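Methionine gamma-lyase (Trichomonas vaginalis, PDB 1E5E) is a pyridoxal-phosphate-dependent enzyme of the Cys/Met metabolism family, assembled from four copies of one chain. Local coordinates at residues Thr7-Cys12 and Thr259-Met264; Pro27-Thr32 and Asp249-Thr254; Ser52-Thr57 and Thr63-Glu68; Thr77-Ala82 and Asp227-Ile232. All blocks are in the same frame, centred on the assembly; numbering follows the deposited sequence. Where two conformers were deposited one is given.

Contact 1 of 4, residues Thr7-Cys12 and Thr259-Met264; sequences TPATAC and TLNIRM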
loop_
_atom_site.group_PDB
_atom_site.type_symbol
_atom_site.label_atom_id
_atom_site.label_comp_id
_atom_site.label_asym_id
_atom_site.label_seq_id
_atom_site.Cartn_x
_atom_site.Cartn_y
_atom_site.Cartn_z
ATOM N N THR A 7 11.633 27.748 -7.384
ATOM C CA THR A 7 12.830 26.944 -7.687
ATOM C C THR A 7 12.508 25.456 -7.748
ATOM O O THR A 7 11.594 24.931 -7.079
ATOM C CB THR A 7 13.895 27.097 -6.579
ATOM O OG1 THR A 7 13.328 26.599 -5.379
ATOM C CG2 THR A 7 14.343 28.558 -6.388
ATOM N N PRO A 8 13.415 24.694 -8.369
ATOM C CA PRO A 8 13.284 23.240 -8.458
ATOM C C PRO A 8 13.322 22.626 -7.078
ATOM O O PRO A 8 12.654 21.612 -6.789
ATOM C CB PRO A 8 14.453 22.821 -9.368
ATOM C CG PRO A 8 14.692 24.021 -10.255
ATOM C CD PRO A 8 14.466 25.193 -9.309
ATOM N N ALA A 9 14.106 23.167 -6.153
ATOM C CA ALA A 9 14.222 22.669 -4.789
ATOM C C ALA A 9 12.902 22.802 -4.025
ATOM O O ALA A 9 12.580 21.875 -3.300
ATOM C CB ALA A 9 15.315 23.390 -3.981
ATOM N N THR A 10 12.084 23.786 -4.356
ATOM C CA THR A 10 10.782 23.915 -3.691
ATOM C C THR A 10 9.710 23.174 -4.465
ATOM O O THR A 10 8.836 22.505 -3.918
ATOM C CB THR A 10 10.429 25.409 -3.536
ATOM O OG1 THR A 10 11.478 25.959 -2.692
ATOM C CG2 THR A 10 9.047 25.643 -2.963
ATOM N N ALA A 11 9.815 23.251 -5.787
ATOM C CA ALA A 11 8.840 22.684 -6.662
ATOM C C ALA A 11 8.770 21.170 -6.574
ATOM O O ALA A 11 7.663 20.640 -6.747
ATOM C CB ALA A 11 9.124 23.078 -8.106
ATOM N N CYS A 12 9.841 20.471 -6.288
ATOM C CA CYS A 12 9.687 19.011 -6.211
ATOM C C CYS A 12 8.821 18.611 -5.020
ATOM O O CYS A 12 8.251 17.511 -5.059
ATOM C CB CYS A 12 11.027 18.269 -6.227
ATOM S SG CYS A 12 12.031 18.687 -4.825
ATOM N N THR A 259 12.235 14.303 -2.304
ATOM C CA THR A 259 13.650 14.454 -1.930
ATOM C C THR A 259 14.560 14.456 -3.165
ATOM O O THR A 259 15.781 14.303 -3.020
ATOM C CB THR A 259 14.128 13.303 -1.031
ATOM O OG1 THR A 259 13.760 12.038 -1.640
ATOM C CG2 THR A 259 13.543 13.428 0.372
ATOM N N LEU A 260 14.000 14.552 -4.366
ATOM C CA LEU A 260 14.796 14.479 -5.589
ATOM C C LEU A 260 15.946 15.497 -5.592
ATOM O O LEU A 260 17.082 15.241 -5.985
ATOM C CB LEU A 260 13.915 14.700 -6.847
ATOM C CG LEU A 260 14.657 14.676 -8.192
ATOM C CD1 LEU A 260 15.370 13.348 -8.443
ATOM C CD2 LEU A 260 13.709 14.897 -9.392
ATOM N N ASN A 261 15.625 16.748 -5.216
ATOM C CA ASN A 261 16.691 17.748 -5.237
ATOM C C ASN A 261 17.847 17.420 -4.295
ATOM O O ASN A 261 19.000 17.545 -4.717
ATOM C CB ASN A 261 16.113 19.119 -4.886
ATOM C CG ASN A 261 17.194 20.191 -4.775
ATOM O OD1 ASN A 261 17.724 20.625 -5.785
ATOM N ND2 ASN A 261 17.456 20.631 -3.549
ATOM N N ILE A 262 17.548 17.032 -3.034
ATOM C CA ILE A 262 18.647 16.760 -2.105
ATOM C C ILE A 262 19.355 15.454 -2.407
ATOM O O ILE A 262 20.527 15.354 -2.072
ATOM C CB ILE A 262 18.225 16.793 -0.613
ATOM C CG1 ILE A 262 17.088 15.796 -0.355
ATOM C CG2 ILE A 262 17.813 18.212 -0.242
ATOM C CD1 ILE A 262 16.766 15.637 1.127
ATOM N N ARG A 263 18.715 14.497 -3.009
ATOM C CA ARG A 263 19.320 13.234 -3.418
ATOM C C ARG A 263 20.246 13.432 -4.632
ATOM O O ARG A 263 21.420 13.015 -4.636
ATOM C CB ARG A 263 18.220 12.220 -3.829
ATOM C CG ARG A 263 17.508 11.591 -2.651
ATOM C CD ARG A 263 16.555 10.463 -3.020
ATOM N NE ARG A 263 15.342 10.856 -3.737
ATOM C CZ ARG A 263 15.188 10.784 -5.050
ATOM N NH1 ARG A 263 16.186 10.340 -5.827
ATOM N NH2 ARG A 263 14.015 11.123 -5.580
ATOM N N MET A 264 19.787 14.162 -5.634
ATOM C CA MET A 264 20.616 14.404 -6.821
ATOM C C MET A 264 21.909 15.153 -6.436
ATOM O O MET A 264 22.968 14.834 -6.973
ATOM C CB MET A 264 19.937 15.181 -7.951
ATOM C CG MET A 264 18.779 14.465 -8.629
ATOM S SD MET A 264 19.151 12.754 -9.094
ATOM C CE MET A 264 20.425 12.914 -10.329
#

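Contact 2 of 4, residues Pro27-Thr32 and Asp249-Thr254; sequences PPIYQT and DAWLIT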
loop_
_atom_site.group_PDB
_atom_site.type_symbol
_atom_site.label_atom_id
_atom_site.label_comp_id
_atom_site.label_asym_id
_atom_site.label_seq_id
_atom_site.Cartn_x
_atom_site.Cartn_y
_atom_site.Cartn_z
ATOM N N PRO A 27 -1.923 14.433 -0.120
ATOM C CA PRO A 27 -3.109 14.070 -0.891
ATOM C C PRO A 27 -3.335 12.560 -0.951
ATOM O O PRO A 27 -2.338 11.856 -1.075
ATOM C CB PRO A 27 -2.774 14.575 -2.298
ATOM C CG PRO A 27 -1.849 15.742 -2.043
ATOM C CD PRO A 27 -0.968 15.313 -0.893
ATOM N N PRO A 28 -4.551 12.092 -0.780
ATOM C CA PRO A 28 -4.803 10.669 -0.644
ATOM C C PRO A 28 -4.532 9.821 -1.870
ATOM O O PRO A 28 -4.493 10.362 -2.985
ATOM C CB PRO A 28 -6.243 10.638 -0.139
ATOM C CG PRO A 28 -6.864 11.900 -0.705
ATOM C CD PRO A 28 -5.772 12.942 -0.630
ATOM N N ILE A 29 -4.435 8.509 -1.689
ATOM C CA ILE A 29 -4.225 7.618 -2.818
ATOM C C ILE A 29 -5.502 7.233 -3.539
ATOM O O ILE A 29 -6.276 6.465 -2.944
ATOM C CB ILE A 29 -3.536 6.335 -2.256
ATOM C CG1 ILE A 29 -2.316 6.675 -1.398
ATOM C CG2 ILE A 29 -3.129 5.391 -3.366
ATOM C CD1 ILE A 29 -1.655 5.506 -0.708
ATOM N N TYR A 30 -5.740 7.655 -4.786
ATOM C CA TYR A 30 -6.964 7.237 -5.475
ATOM C C TYR A 30 -6.824 5.822 -6.006
ATOM O O TYR A 30 -6.806 5.661 -7.227
ATOM C CB TYR A 30 -7.325 8.267 -6.573
ATOM C CG TYR A 30 -8.056 9.424 -5.901
ATOM C CD1 TYR A 30 -9.443 9.421 -5.773
ATOM C CD2 TYR A 30 -7.335 10.442 -5.333
ATOM C CE1 TYR A 30 -10.065 10.426 -5.088
ATOM C CE2 TYR A 30 -7.932 11.472 -4.649
ATOM C CZ TYR A 30 -9.316 11.456 -4.545
ATOM O OH TYR A 30 -9.926 12.470 -3.862
ATOM N N GLN A 31 -6.838 4.789 -5.170
ATOM C CA GLN A 31 -6.729 3.377 -5.573
ATOM C C GLN A 31 -8.156 2.901 -5.835
ATOM O O GLN A 31 -8.866 2.255 -5.080
ATOM C CB GLN A 31 -6.078 2.514 -4.493
ATOM C CG GLN A 31 -5.771 1.048 -4.778
ATOM C CD GLN A 31 -4.558 0.944 -5.664
ATOM O OE1 GLN A 31 -3.605 1.694 -5.506
ATOM N NE2 GLN A 31 -4.532 0.091 -6.669
ATOM N N THR A 32 -8.711 3.398 -6.942
ATOM C CA THR A 32 -10.048 3.208 -7.439
ATOM C C THR A 32 -9.943 3.009 -8.942
ATOM O O THR A 32 -9.247 3.801 -9.570
ATOM C CB THR A 32 -10.942 4.435 -7.121
ATOM O OG1 THR A 32 -12.315 4.112 -7.443
ATOM C CG2 THR A 32 -10.607 5.728 -7.891
ATOM N N ASP A 249 1.535 3.397 -6.854
ATOM C CA ASP A 249 2.902 3.606 -7.298
ATOM C C ASP A 249 3.115 5.067 -7.661
ATOM O O ASP A 249 4.139 5.641 -7.280
ATOM C CB ASP A 249 3.257 2.723 -8.490
ATOM C CG ASP A 249 3.513 1.276 -8.185
ATOM O OD1 ASP A 249 3.071 0.747 -7.158
ATOM O OD2 ASP A 249 4.000 0.556 -9.094
ATOM N N ALA A 250 2.130 5.694 -8.314
ATOM C CA ALA A 250 2.283 7.119 -8.596
ATOM C C ALA A 250 2.459 7.887 -7.286
ATOM O O ALA A 250 3.273 8.822 -7.208
ATOM C CB ALA A 250 1.090 7.721 -9.307
ATOM N N TRP A 251 1.626 7.546 -6.281
ATOM C CA TRP A 251 1.763 8.219 -4.987
ATOM C C TRP A 251 3.144 8.013 -4.383
ATOM O O TRP A 251 3.683 8.960 -3.800
ATOM C CB TRP A 251 0.690 7.636 -4.032
ATOM C CG TRP A 251 0.602 8.245 -2.664
ATOM C CD1 TRP A 251 -0.231 9.273 -2.311
ATOM C CD2 TRP A 251 1.248 7.824 -1.457
ATOM N NE1 TRP A 251 -0.112 9.498 -0.950
ATOM C CE2 TRP A 251 0.760 8.607 -0.408
ATOM C CE3 TRP A 251 2.157 6.808 -1.166
ATOM C CZ2 TRP A 251 1.207 8.489 0.906
ATOM C CZ3 TRP A 251 2.602 6.631 0.142
ATOM C CH2 TRP A 251 2.121 7.480 1.153
ATOM N N LEU A 252 3.733 6.817 -4.490
ATOM C CA LEU A 252 5.070 6.533 -4.010
ATOM C C LEU A 252 6.138 7.338 -4.754
ATOM O O LEU A 252 7.144 7.806 -4.171
ATOM C CB LEU A 252 5.393 5.029 -4.087
ATOM C CG LEU A 252 4.798 4.052 -3.091
ATOM C CD1 LEU A 252 5.240 2.600 -3.429
ATOM C CD2 LEU A 252 5.270 4.333 -1.645
ATOM N N ILE A 253 5.948 7.592 -6.026
ATOM C CA ILE A 253 6.854 8.365 -6.885
ATOM C C ILE A 253 6.793 9.818 -6.420
ATOM O O ILE A 253 7.839 10.411 -6.174
ATOM C CB ILE A 253 6.560 8.279 -8.385
ATOM C CG1 ILE A 253 6.741 6.812 -8.875
ATOM C CG2 ILE A 253 7.522 9.216 -9.174
ATOM C CD1 ILE A 253 6.156 6.618 -10.282
ATOM N N THR A 254 5.571 10.312 -6.194
ATOM C CA THR A 254 5.424 11.661 -5.656
ATOM C C THR A 254 6.167 11.797 -4.333
ATOM O O THR A 254 6.841 12.815 -4.075
ATOM C CB THR A 254 3.949 12.079 -5.522
ATOM O OG1 THR A 254 3.423 12.121 -6.867
ATOM C CG2 THR A 254 3.716 13.483 -4.929
HETATM O O HOH W 1 -1.952 10.346 1.255
#

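Contact 3 of 4, residues Ser52-Thr57 and Thr63-Glu68; sequences SGYIYT and TVSNLE. With PPJ (N-(hydroxy{3-hydroxy-2-methyl-5-[(phosphonooxy)methyl]pyridin-4-yl}methyl)norvaline), chain G.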
loop_
_atom_site.group_PDB
_atom_site.type_symbol
_atom_site.label_atom_id
_atom_site.label_comp_id
_atom_site.label_asym_id
_atom_site.label_seq_id
_atom_site.Cartn_x
_atom_site.Cartn_y
_atom_site.Cartn_z
ATOM N N SER A 52 -14.644 18.451 -17.801
ATOM C CA SER A 52 -13.547 17.957 -17.002
ATOM C C SER A 52 -14.101 16.973 -15.963
ATOM O O SER A 52 -15.306 16.723 -15.862
ATOM C CB SER A 52 -12.792 19.139 -16.361
ATOM O OG SER A 52 -13.693 19.734 -15.436
ATOM N N GLY A 53 -13.208 16.358 -15.214
ATOM C CA GLY A 53 -13.559 15.346 -14.232
ATOM C C GLY A 53 -13.058 13.976 -14.713
ATOM O O GLY A 53 -12.782 13.802 -15.885
ATOM N N TYR A 54 -13.124 12.971 -13.851
ATOM C CA TYR A 54 -12.588 11.642 -14.079
ATOM C C TYR A 54 -13.644 10.618 -14.445
ATOM O O TYR A 54 -14.874 10.795 -14.326
ATOM C CB TYR A 54 -11.768 11.169 -12.858
ATOM C CG TYR A 54 -10.539 12.052 -12.684
ATOM C CD1 TYR A 54 -9.364 11.713 -13.345
ATOM C CD2 TYR A 54 -10.551 13.217 -11.939
ATOM C CE1 TYR A 54 -8.229 12.496 -13.272
ATOM C CE2 TYR A 54 -9.408 14.007 -11.815
ATOM C CZ TYR A 54 -8.257 13.631 -12.485
ATOM O OH TYR A 54 -7.137 14.436 -12.437
ATOM N N ILE A 55 -13.148 9.540 -15.036
ATOM C CA ILE A 55 -13.980 8.464 -15.579
ATOM C C ILE A 55 -13.535 7.082 -15.170
ATOM O O ILE A 55 -14.319 6.242 -14.743
ATOM C CB ILE A 55 -13.846 8.437 -17.146
ATOM C CG1 ILE A 55 -14.263 9.769 -17.745
ATOM C CG2 ILE A 55 -14.708 7.297 -17.698
ATOM C CD1 ILE A 55 -14.167 9.921 -19.262
ATOM N N TYR A 56 -12.265 6.810 -15.454
ATOM C CA TYR A 56 -11.727 5.450 -15.316
ATOM C C TYR A 56 -10.205 5.554 -15.267
ATOM O O TYR A 56 -9.637 6.321 -16.065
ATOM C CB TYR A 56 -12.145 4.627 -16.534
ATOM C CG TYR A 56 -11.806 3.150 -16.506
ATOM C CD1 TYR A 56 -12.458 2.288 -15.619
ATOM C CD2 TYR A 56 -10.849 2.618 -17.366
ATOM C CE1 TYR A 56 -12.196 0.924 -15.608
ATOM C CE2 TYR A 56 -10.554 1.267 -17.344
ATOM C CZ TYR A 56 -11.247 0.425 -16.478
ATOM O OH TYR A 56 -11.005 -0.935 -16.544
ATOM N N THR A 57 -9.556 4.833 -14.372
ATOM C CA THR A 57 -8.101 4.955 -14.190
ATOM C C THR A 57 -7.194 4.673 -15.360
ATOM O O THR A 57 -6.126 5.319 -15.444
ATOM C CB THR A 57 -7.706 4.167 -12.905
ATOM O OG1 THR A 57 -8.338 4.933 -11.850
ATOM C CG2 THR A 57 -6.206 4.056 -12.679
ATOM N N THR A 63 -4.592 10.971 -8.386
ATOM C CA THR A 63 -3.233 10.825 -7.825
ATOM C C THR A 63 -2.219 10.872 -8.968
ATOM O O THR A 63 -1.113 11.372 -8.831
ATOM C CB THR A 63 -3.138 9.485 -7.073
ATOM O OG1 THR A 63 -4.031 9.520 -5.949
ATOM C CG2 THR A 63 -1.730 9.110 -6.647
ATOM N N VAL A 64 -2.559 10.266 -10.115
ATOM C CA VAL A 64 -1.613 10.212 -11.238
ATOM C C VAL A 64 -1.453 11.632 -11.813
ATOM O O VAL A 64 -0.304 11.991 -12.024
ATOM C CB VAL A 64 -2.000 9.163 -12.313
ATOM C CG1 VAL A 64 -1.080 9.170 -13.520
ATOM C CG2 VAL A 64 -2.001 7.744 -11.696
ATOM N N SER A 65 -2.526 12.429 -11.920
ATOM C CA SER A 65 -2.436 13.777 -12.364
ATOM C C SER A 65 -1.558 14.589 -11.410
ATOM O O SER A 65 -0.857 15.449 -11.916
ATOM C CB SER A 65 -3.783 14.543 -12.414
ATOM O OG SER A 65 -4.599 13.799 -13.289
ATOM N N ASN A 66 -1.672 14.363 -10.111
ATOM C CA ASN A 66 -0.808 15.115 -9.202
ATOM C C ASN A 66 0.657 14.924 -9.589
ATOM O O ASN A 66 1.415 15.880 -9.766
ATOM C CB ASN A 66 -1.091 14.716 -7.743
ATOM C CG ASN A 66 -0.209 15.496 -6.779
ATOM O OD1 ASN A 66 0.299 16.590 -7.043
ATOM N ND2 ASN A 66 -0.011 14.909 -5.615
ATOM N N LEU A 67 1.154 13.698 -9.664
ATOM C CA LEU A 67 2.533 13.453 -10.086
ATOM C C LEU A 67 2.832 14.088 -11.459
ATOM O O LEU A 67 3.870 14.685 -11.670
ATOM C CB LEU A 67 2.703 11.932 -10.318
ATOM C CG LEU A 67 4.067 11.499 -10.873
ATOM C CD1 LEU A 67 5.132 12.020 -9.882
ATOM C CD2 LEU A 67 4.092 9.978 -11.054
ATOM N N GLU A 68 1.953 13.919 -12.440
ATOM C CA GLU A 68 2.129 14.460 -13.778
ATOM C C GLU A 68 2.355 15.962 -13.831
ATOM O O GLU A 68 3.313 16.447 -14.502
ATOM C CB GLU A 68 0.973 14.021 -14.677
ATOM C CG GLU A 68 0.981 12.503 -14.979
ATOM C CD GLU A 68 -0.300 12.101 -15.704
ATOM O OE1 GLU A 68 -1.300 12.872 -15.641
ATOM O OE2 GLU A 68 -0.339 11.044 -16.406
HETATM N N1 PPJ G . -11.885 -6.490 -22.104
HETATM C C2 PPJ G . -13.149 -6.277 -21.694
HETATM C C6 PPJ G . -10.941 -5.538 -21.813
HETATM C C2A PPJ G . -14.199 -7.178 -22.041
HETATM C C3 PPJ G . -13.449 -5.077 -21.024
HETATM O O3 PPJ G . -14.730 -5.016 -20.707
HETATM C C4 PPJ G . -12.465 -4.191 -20.516
HETATM C C4A PPJ G . -12.857 -3.281 -19.434
HETATM C C5 PPJ G . -11.186 -4.380 -21.026
HETATM N N PPJ G . -13.857 -2.437 -19.952
HETATM C C5A PPJ G . -10.033 -3.519 -20.854
HETATM O OP4 PPJ G . -9.590 -3.847 -19.684
HETATM P P PPJ G . -8.958 -2.576 -18.907
HETATM O OP1 PPJ G . -8.392 -3.213 -17.572
HETATM O OP2 PPJ G . -10.019 -1.458 -18.723
HETATM O OP3 PPJ G . -7.741 -2.008 -19.781
HETATM C CA PPJ G . -14.477 -1.474 -19.199
HETATM C CB PPJ G . -13.792 -0.184 -19.107
HETATM C C PPJ G . -15.894 -1.411 -19.218
HETATM C CG PPJ G . -13.625 0.670 -20.306
HETATM C CD PPJ G . -14.589 1.770 -20.233
HETATM O O PPJ G . -16.572 -1.879 -20.226
HETATM O OXT PPJ G . -16.588 -0.564 -18.481
#

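Contact 4 of 4, residues Thr77-Ala82 and Asp227-Ile232; sequences TEACVA and DLLQQI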
loop_
_atom_site.group_PDB
_atom_site.type_symbol
_atom_site.label_atom_id
_atom_site.label_comp_id
_atom_site.label_asym_id
_atom_site.label_seq_id
_atom_site.Cartn_x
_atom_site.Cartn_y
_atom_site.Cartn_z
ATOM N N THR A 77 7.388 21.606 -19.318
ATOM C CA THR A 77 6.624 21.165 -20.481
ATOM C C THR A 77 5.157 21.504 -20.247
ATOM O O THR A 77 4.814 21.658 -19.064
ATOM C CB THR A 77 6.785 19.667 -20.742
ATOM O OG1 THR A 77 6.379 18.948 -19.579
ATOM C CG2 THR A 77 8.240 19.339 -21.113
ATOM N N GLU A 78 4.310 21.575 -21.258
ATOM C CA GLU A 78 2.905 21.865 -20.935
ATOM C C GLU A 78 2.258 20.701 -20.168
ATOM O O GLU A 78 1.292 20.910 -19.439
ATOM C CB GLU A 78 2.092 22.023 -22.242
ATOM C CG GLU A 78 2.639 23.244 -23.010
ATOM C CD GLU A 78 1.936 23.485 -24.335
ATOM O OE1 GLU A 78 1.252 22.622 -24.907
ATOM O OE2 GLU A 78 2.101 24.616 -24.848
ATOM N N ALA A 79 2.647 19.462 -20.446
ATOM C CA ALA A 79 1.914 18.325 -19.917
ATOM C C ALA A 79 2.894 17.193 -19.627
ATOM O O ALA A 79 4.053 17.241 -20.058
ATOM C CB ALA A 79 0.832 17.894 -20.911
ATOM N N CYS A 80 2.364 16.173 -18.996
ATOM C CA CYS A 80 3.108 14.962 -18.677
ATOM C C CYS A 80 2.102 13.827 -18.548
ATOM O O CYS A 80 0.985 13.937 -18.039
ATOM C CB CYS A 80 3.910 15.183 -17.365
ATOM S SG CYS A 80 4.603 13.639 -16.715
ATOM N N VAL A 81 2.449 12.660 -19.033
ATOM C CA VAL A 81 1.691 11.418 -18.995
ATOM C C VAL A 81 2.554 10.389 -18.246
ATOM O O VAL A 81 3.715 10.228 -18.623
ATOM C CB VAL A 81 1.408 10.925 -20.414
ATOM C CG1 VAL A 81 0.729 9.554 -20.433
ATOM C CG2 VAL A 81 0.560 11.934 -21.187
ATOM N N ALA A 82 2.045 9.798 -17.184
ATOM C CA ALA A 82 2.791 8.780 -16.451
ATOM C C ALA A 82 2.464 7.402 -16.962
ATOM O O ALA A 82 1.376 7.248 -17.506
ATOM C CB ALA A 82 2.486 8.780 -14.927
ATOM N N ASP A 227 -1.025 18.998 -26.898
ATOM C CA ASP A 227 -1.644 18.389 -28.071
ATOM C C ASP A 227 -1.119 16.977 -28.295
ATOM O O ASP A 227 -1.894 16.015 -28.370
ATOM C CB ASP A 227 -1.391 19.275 -29.305
ATOM C CG ASP A 227 -1.933 18.751 -30.615
ATOM O OD1 ASP A 227 -1.593 19.351 -31.682
ATOM O OD2 ASP A 227 -2.727 17.769 -30.717
ATOM N N LEU A 228 0.207 16.865 -28.444
ATOM C CA LEU A 228 0.796 15.554 -28.661
ATOM C C LEU A 228 0.540 14.614 -27.488
ATOM O O LEU A 228 0.203 13.464 -27.716
ATOM C CB LEU A 228 2.297 15.621 -28.966
ATOM C CG LEU A 228 2.948 14.231 -29.079
ATOM C CD1 LEU A 228 2.484 13.454 -30.306
ATOM C CD2 LEU A 228 4.473 14.371 -29.118
ATOM N N LEU A 229 0.671 15.064 -26.243
ATOM C CA LEU A 229 0.465 14.158 -25.119
ATOM C C LEU A 229 -0.974 13.735 -24.961
ATOM O O LEU A 229 -1.240 12.599 -24.524
ATOM C CB LEU A 229 1.021 14.798 -23.850
ATOM C CG LEU A 229 2.503 14.445 -23.655
ATOM C CD1 LEU A 229 3.366 14.989 -24.782
ATOM C CD2 LEU A 229 2.980 14.963 -22.312
ATOM N N GLN A 230 -1.897 14.591 -25.432
ATOM C CA GLN A 230 -3.301 14.162 -25.418
ATOM C C GLN A 230 -3.464 13.039 -26.427
ATOM O O GLN A 230 -4.143 12.032 -26.180
ATOM C CB GLN A 230 -4.159 15.406 -25.599
ATOM C CG GLN A 230 -5.603 15.154 -25.972
ATOM C CD GLN A 230 -6.423 14.472 -24.905
ATOM O OE1 GLN A 230 -6.087 14.429 -23.727
ATOM N NE2 GLN A 230 -7.572 13.890 -25.295
ATOM N N GLN A 231 -2.756 13.082 -27.559
ATOM C CA GLN A 231 -2.846 11.969 -28.499
ATOM C C GLN A 231 -2.212 10.712 -27.901
ATOM O O GLN A 231 -2.708 9.581 -28.062
ATOM C CB GLN A 231 -2.232 12.303 -29.862
ATOM C CG GLN A 231 -2.552 13.623 -30.533
ATOM C CD GLN A 231 -1.641 13.933 -31.717
ATOM O OE1 GLN A 231 -1.051 15.020 -31.855
ATOM N NE2 GLN A 231 -1.471 12.931 -32.587
ATOM N N ILE A 232 -1.055 10.861 -27.251
ATOM C CA ILE A 232 -0.377 9.714 -26.632
ATOM C C ILE A 232 -1.245 9.057 -25.557
ATOM O O ILE A 232 -1.333 7.834 -25.463
ATOM C CB ILE A 232 0.965 10.153 -25.975
ATOM C CG1 ILE A 232 1.953 10.546 -27.090
ATOM C CG2 ILE A 232 1.543 9.084 -25.040
ATOM C CD1 ILE A 232 3.216 11.238 -26.590
#

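Contact 1 of 4, residues Thr7-Cys12 and Thr259-Met264
The carboxamide of Asn261 lies against Ala9, with its amide nitrogen ND2 3.5 Å from Ala9 CB and its carbon CG 3.8 Å from that methyl. Asn261 holds CG anti to its own backbone N (chi1 175°), which carries the amide out from helix 260-279 and over the first turn of helix 8-14. On the next turn Cys12 meets the root of the same side chain: its SG stands 4.1 Å from Asn261 CB and equally far from Asn261 N, a loose contact. Thr7, the N-cap of helix 8-14, accepts a capping bond from Thr10 N at OG1, 3.2 Å away, while Arg263 NE donates to Thr259 OG1 almost in the guanidinium plane. The contact is buried packing of the N-terminal helix 8-14 on the start of helix 260-279, beside the second subunit, whose Glu383 binds the hydroxyls of Thr7 and Thr10. With no hydrogen bond between the segments, a methyl, a sulfur and an amide meet by van der Waals contact alone.

Contact 2 of 4, residues Pro27-Thr32 and Asp249-Thr254
The indole N-H of Trp251 is shared between the carbonyl of Pro27 and a water that also lies close to that carbonyl. The direct bond from NE1 to Pro27 O is weak, 3.2 Å long and bent to 133°, with the oxygen at the ring edge and near its plane. The water accepts from NE1 at 3.0 Å and may also donate to Pro27 O, 2.8 Å away. Ile29 CG1 sits over one face of the indole, 3.4 Å from the centroid of the five-membered ring and only 8° off the ring normal, a CH-pi contact, and its CD1 runs on to Trp251 CD2 at 3.8 Å. Having CG anti to the backbone N (chi1 -177°) extends the indole from its helix to segment 27-32. The loop between helices 8-14 and 40-47 is thereby packed on helix 247-257 at a subunit interface, where Gln31 of the third subunit also touches Trp251. Edge and face of one indole are used at once, and the water offers NE1 a second acceptor beside the weak direct bond.

Contact 3 of 4, residues Ser52-Thr57 and Thr63-Glu68
In this type I fold of pyridoxal-phosphate enzymes, the irregular segment 52-57 is linked to helix 62-75 by a single side-chain bridge, that of Tyr54 to Ser65. The tight part is a hydrogen bond between two hydroxyls, Tyr54 OH and Ser65 OG, 2.8 Å apart, in which either could donate. Ser65 OG lies at the edge of the phenol ring, near its plane, and Ser65 CB is 3.4 Å from Tyr54 OH. The backbones stay well apart, the CA atoms of Tyr54 and Ser65 being 10.5 Å from each other, so the tyrosine, the hydrogen bond and the short serine side chain bridge the gap together. CG anti to the carbonyl carbon (chi1 -65°) sends the ring toward the helix.

The loose side lies toward Ser52 and Gly53, both exposed and remote from the helix. Asn61 O gives Ser65 OG a second hydrogen-bond partner, and Phe22 of the third subunit meets the Tyr54 ring edge-to-face. Two residues on, Tyr56 turns to the bound N-(hydroxy{3-hydroxy-2-methyl-5-[(phosphonooxy)methyl]pyridin-4-yl}methyl)norvaline, which is also held by Arg58 and by residues of the fourth subunit, among them Ser206, Thr208 and Arg373. The ligand site is therefore built from two chains. Ligand atom CB lies over one face of the Tyr56 ring, while Tyr56 OH donates to phosphate oxygen OP2 at a modelled 2.4 Å, a doubtfully short length.

Contact 4 of 4, residues Thr77-Ala82 and Asp227-Ile232
Strand 79-82 and helix 227-232 run nearly parallel, their axes 8.3 Å apart at closest and 19° from each other in direction. Leu229 provides most of the contact from the helix. Its CD2 methyl reaches the strand backbone itself, 3.4 Å from Ala79 O and 3.6 Å from Cys80 N, and lies 3.9 Å from Ala79 CB. The root of the leucine is met by Val81, whose CG2 touches Leu229 CB at 3.9 Å and Leu229 O at 3.8 Å. Val81 has CG1 anti to its backbone N (chi1 175°), which leaves CG2, beside that nitrogen, as the branch that meets the helix. Val81 and Leu229 lie alongside each other, running in opposite senses. Ala79 O has a polar partner as well as this methyl: Thr77 OG1 donates to it at 2.9 Å from above the carbonyl plane, 40° out of it. The strand starts at a classic beta bulge, where Glu78 and Ala79 both face Gly224, and Glu78 OE1 bonds to Ala226 N at the start of the helix. Cys80 points the other way, onto Ile71 and Ala72 of helix 62-75. Strand 79-83, outermost in the seven-stranded sheet of this chain, is thus sandwiched between helices 62-75 and 226-241, with strand 220-224 beside it and helix 86-97 against Leu228 and Ile232.

In the fold
Contacts 2, 3 and 4 are all nested within the loop closed by contact 1; inside contact 2, contact 3 closes before contact 4 opens. Contacts 2 and 3 have centres 10 Å apart and touch where Thr63 OG1 meets Tyr30 N. Contacts 3 and 4, with centres 13 Å apart, meet through Glu68 and Ala82, so helix 62-75 connects the irregular segment 27-32 to the edge of the seven-stranded sheet. The centre of contact 1 is 19 to 23 Å from those of the others; it and contact 2 both touch the second subunit. Contacts 2 and 3 both reach the fourth subunit, and segment 52-57 also lines a ligand site shared with it.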